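Side-chain contact in cell division control protein 4 (Saccharomyces cerevisiae, PDB 3V7D), which serves as the substrate-recognition F-box subunit of an SCF ubiquitin ligase, binding phosphorylated targets such as the CDK inhibitor SIC1 for ubiquitination and proteasomal degradation: residues T316-H320 with E321-C325. The protein carries 1 engineered substitution. Sequence-based numbering, arbitrary orientation.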
ATOM      1  N   THR B 316      13.090  15.062   2.753  1.00 33.59           N
ATOM      2  CA  THR B 316      13.697  13.777   3.072  1.00 32.44           C
ATOM      3  C   THR B 316      12.688  12.764   3.605  1.00 35.46           C
ATOM      4  O   THR B 316      11.695  13.115   4.251  1.00 35.14           O
ATOM      5  CB  THR B 316      14.862  13.914   4.070  1.00 34.88           C
ATOM      6  OG1 THR B 316      15.613  12.694   4.091  1.00 36.35           O
ATOM      7  CG2 THR B 316      14.347  14.220   5.475  1.00 33.80           C
ATOM      8  N   ILE B 317      12.948  11.498   3.316  1.00 34.38           N
ATOM      9  CA  ILE B 317      12.158  10.414   3.871  1.00 34.05           C
ATOM     10  C   ILE B 317      13.080   9.412   4.542  1.00 38.45           C
ATOM     11  O   ILE B 317      14.089   9.003   3.968  1.00 41.53           O
ATOM     12  CB  ILE B 317      11.339   9.697   2.786  1.00 35.97           C
ATOM     13  CG1 ILE B 317      10.234  10.619   2.260  1.00 34.79           C
ATOM     14  CG2 ILE B 317      10.740   8.404   3.333  1.00 36.52           C
ATOM     15  CD1 ILE B 317       9.330   9.960   1.248  1.00 32.27           C
ATOM     16  N   TYR B 318      12.747   9.034   5.770  1.00 38.74           N
ATOM     17  CA  TYR B 318      13.441   7.937   6.420  1.00 39.76           C
ATOM     18  C   TYR B 318      12.728   6.630   6.089  1.00 39.27           C
ATOM     19  O   TYR B 318      11.655   6.347   6.616  1.00 39.30           O
ATOM     20  CB  TYR B 318      13.510   8.152   7.936  1.00 37.92           C
ATOM     21  CG  TYR B 318      14.069   6.974   8.705  1.00 42.73           C
ATOM     22  CD1 TYR B 318      15.146   6.244   8.214  1.00 43.38           C
ATOM     23  CD2 TYR B 318      13.532   6.603   9.934  1.00 49.43           C
ATOM     24  CE1 TYR B 318      15.663   5.168   8.916  1.00 44.19           C
ATOM     25  CE2 TYR B 318      14.047   5.529  10.648  1.00 48.79           C
ATOM     26  CZ  TYR B 318      15.112   4.816  10.131  1.00 49.13           C
ATOM     27  OH  TYR B 318      15.630   3.746  10.826  1.00 56.39           O
ATOM     28  N   ASP B 319      13.324   5.849   5.194  1.00 37.33           N
ATOM     29  CA  ASP B 319      12.819   4.522   4.878  1.00 37.87           C
ATOM     30  C   ASP B 319      13.270   3.573   5.980  1.00 42.00           C
ATOM     31  O   ASP B 319      14.350   2.995   5.898  1.00 39.20           O
ATOM     32  CB  ASP B 319      13.368   4.056   3.525  1.00 36.87           C
ATOM     33  CG  ASP B 319      12.732   2.759   3.042  1.00 41.71           C
ATOM     34  OD1 ASP B 319      12.013   2.101   3.826  1.00 42.36           O
ATOM     35  OD2 ASP B 319      12.965   2.390   1.871  1.00 40.60           O
ATOM     36  N   HIS B 320      12.443   3.420   7.012  1.00 45.12           N
ATOM     37  CA  HIS B 320      12.809   2.606   8.169  1.00 50.48           C
ATOM     38  C   HIS B 320      12.708   1.110   7.879  1.00 53.79           C
ATOM     39  O   HIS B 320      13.400   0.304   8.497  1.00 53.69           O
ATOM     40  CB  HIS B 320      11.947   2.964   9.383  1.00 46.94           C
ATOM     41  CG  HIS B 320      10.482   2.768   9.158  1.00 51.51           C
ATOM     42  ND1 HIS B 320       9.690   3.717   8.549  1.00 56.75           N
ATOM     43  CD2 HIS B 320       9.665   1.731   9.455  1.00 57.35           C
ATOM     44  CE1 HIS B 320       8.448   3.274   8.481  1.00 57.53           C
ATOM     45  NE2 HIS B 320       8.405   2.071   9.025  1.00 58.57           N
ATOM     46  N   GLU B 321      11.843   0.739   6.941  1.00 51.94           N
ATOM     47  CA  GLU B 321      11.709  -0.663   6.570  1.00 49.87           C
ATOM     48  C   GLU B 321      13.017  -1.206   5.994  1.00 48.61           C
ATOM     49  O   GLU B 321      13.429  -2.319   6.310  1.00 49.92           O
ATOM     50  CB  GLU B 321      10.568  -0.857   5.570  1.00 47.56           C
ATOM     51  CG  GLU B 321      10.341  -2.312   5.191  1.00 59.77           C
ATOM     52  CD  GLU B 321       9.379  -2.478   4.031  1.00 68.06           C
ATOM     53  OE1 GLU B 321       8.501  -1.607   3.851  1.00 71.40           O
ATOM     54  OE2 GLU B 321       9.509  -3.481   3.296  1.00 67.83           O
ATOM     55  N   ARG B 322      13.673  -0.408   5.157  1.00 44.93           N
ATOM     56  CA  ARG B 322      14.904  -0.840   4.509  1.00 42.91           C
ATOM     57  C   ARG B 322      16.139  -0.240   5.169  1.00 47.12           C
ATOM     58  O   ARG B 322      17.266  -0.543   4.772  1.00 52.69           O
ATOM     59  CB  ARG B 322      14.879  -0.470   3.027  1.00 39.27           C
ATOM     60  CG  ARG B 322      13.675  -1.012   2.289  1.00 40.07           C
ATOM     61  CD  ARG B 322      13.699  -0.625   0.821  1.00 38.56           C
ATOM     62  NE  ARG B 322      12.547  -1.174   0.115  1.00 38.01           N
ATOM     63  CZ  ARG B 322      11.339  -0.622   0.121  1.00 37.99           C
ATOM     64  NH1 ARG B 322      11.120   0.499   0.799  1.00 34.78           N
ATOM     65  NH2 ARG B 322      10.346  -1.194  -0.548  1.00 34.81           N
ATOM     66  N   LYS B 323      15.915   0.599   6.177  1.00 46.44           N
ATOM     67  CA  LYS B 323      16.989   1.318   6.861  1.00 51.67           C
ATOM     68  C   LYS B 323      17.790   2.165   5.880  1.00 49.61           C
ATOM     69  O   LYS B 323      19.006   2.010   5.748  1.00 49.20           O
ATOM     70  CB  LYS B 323      17.906   0.360   7.628  1.00 59.75           C
ATOM     71  CG  LYS B 323      17.216  -0.386   8.760  1.00 67.77           C
ATOM     72  CD  LYS B 323      18.230  -1.057   9.674  1.00 77.59           C
ATOM     73  CE  LYS B 323      19.109  -0.030  10.381  1.00 85.19           C
ATOM     74  NZ  LYS B 323      18.391   0.680  11.482  1.00 88.67           N
ATOM     75  N   ARG B 324      17.088   3.050   5.180  1.00 47.02           N
ATOM     76  CA  ARG B 324      17.706   3.936   4.207  1.00 44.80           C
ATOM     77  C   ARG B 324      17.184   5.354   4.362  1.00 42.67           C
ATOM     78  O   ARG B 324      16.154   5.587   4.993  1.00 37.56           O
ATOM     79  CB  ARG B 324      17.411   3.463   2.784  1.00 42.34           C
ATOM     80  CG  ARG B 324      17.979   2.104   2.425  1.00 42.76           C
ATOM     81  CD  ARG B 324      17.472   1.676   1.055  1.00 41.55           C
ATOM     82  NE  ARG B 324      17.900   0.325   0.703  1.00 44.43           N
ATOM     83  CZ  ARG B 324      17.462  -0.339  -0.362  1.00 45.35           C
ATOM     84  NH1 ARG B 324      16.580   0.221  -1.179  1.00 43.64           N
ATOM     85  NH2 ARG B 324      17.906  -1.563  -0.607  1.00 45.07           N
ATOM     86  N   CYS B 325      17.904   6.301   3.774  1.00 42.93           N
ATOM     87  CA  CYS B 325      17.429   7.669   3.703  1.00 40.67           C
ATOM     88  C   CYS B 325      17.352   8.129   2.258  1.00 40.57           C
ATOM     89  O   CYS B 325      18.251   7.861   1.454  1.00 40.05           O
ATOM     90  CB  CYS B 325      18.341   8.614   4.480  1.00 45.97           C
ATOM     91  SG  CYS B 325      17.919  10.351   4.202  1.00 47.56           S
TER
HETATM   92  O   HOH W   1       9.772   2.632   5.493  1.00 51.99           O
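Asp319 meets Arg322 because its CG stands anti to the backbone N (chi1 -172°), which carries the carboxylate over the turn, while the arginine chain runs extended from CG to NE and lays its aliphatic part against OD2. Asp319 OD2 forms a salt bridge with Arg322 NH1 at 2.9 Å, met on its syn side and near the guanidinium plane, the two flat groups turned 70° apart. OD1 accepts the Arg322 backbone N at 3.3 Å, from well above the carboxylate plane, and a water that donates to OD1 at 2.8 Å in turn accepts from Glu321 N. Two protein bonds and one water bond thus restrain the carboxylate, and an alanine here would probably leave the Arg322 guanidinium without this charge partner and the turn amides less firmly tied. In the backbone, Asp319 and Arg324 form an antiparallel hydrogen-bonded pair: Arg324 N reaches Asp319 O at 2.8 Å, nearly straight, whereas the bond from Asp319 N to Arg324 O is weak (N-H...O angle 128°). Arg324 NH1 bonds to Asn380 O and Tyr382 OH, while Arg322 CD lies over one face of that guanidinium near its rim. On the sheet face of Tyr318 and Cys325, the tyrosine ring edge brings CD1 to 3.4 Å from Arg324 O, and Thr316 OG1, hydrogen-bonded to Ile326 O, touches Cys325 SG at 3.3 Å. This is a beta hairpin with a four-residue turn, 320-323, closed by the Asp319-Arg324 pair and braced by the Asp319 carboxylate, linking the first two strands of a four-stranded WD40 propeller blade in the fifth WD repeat.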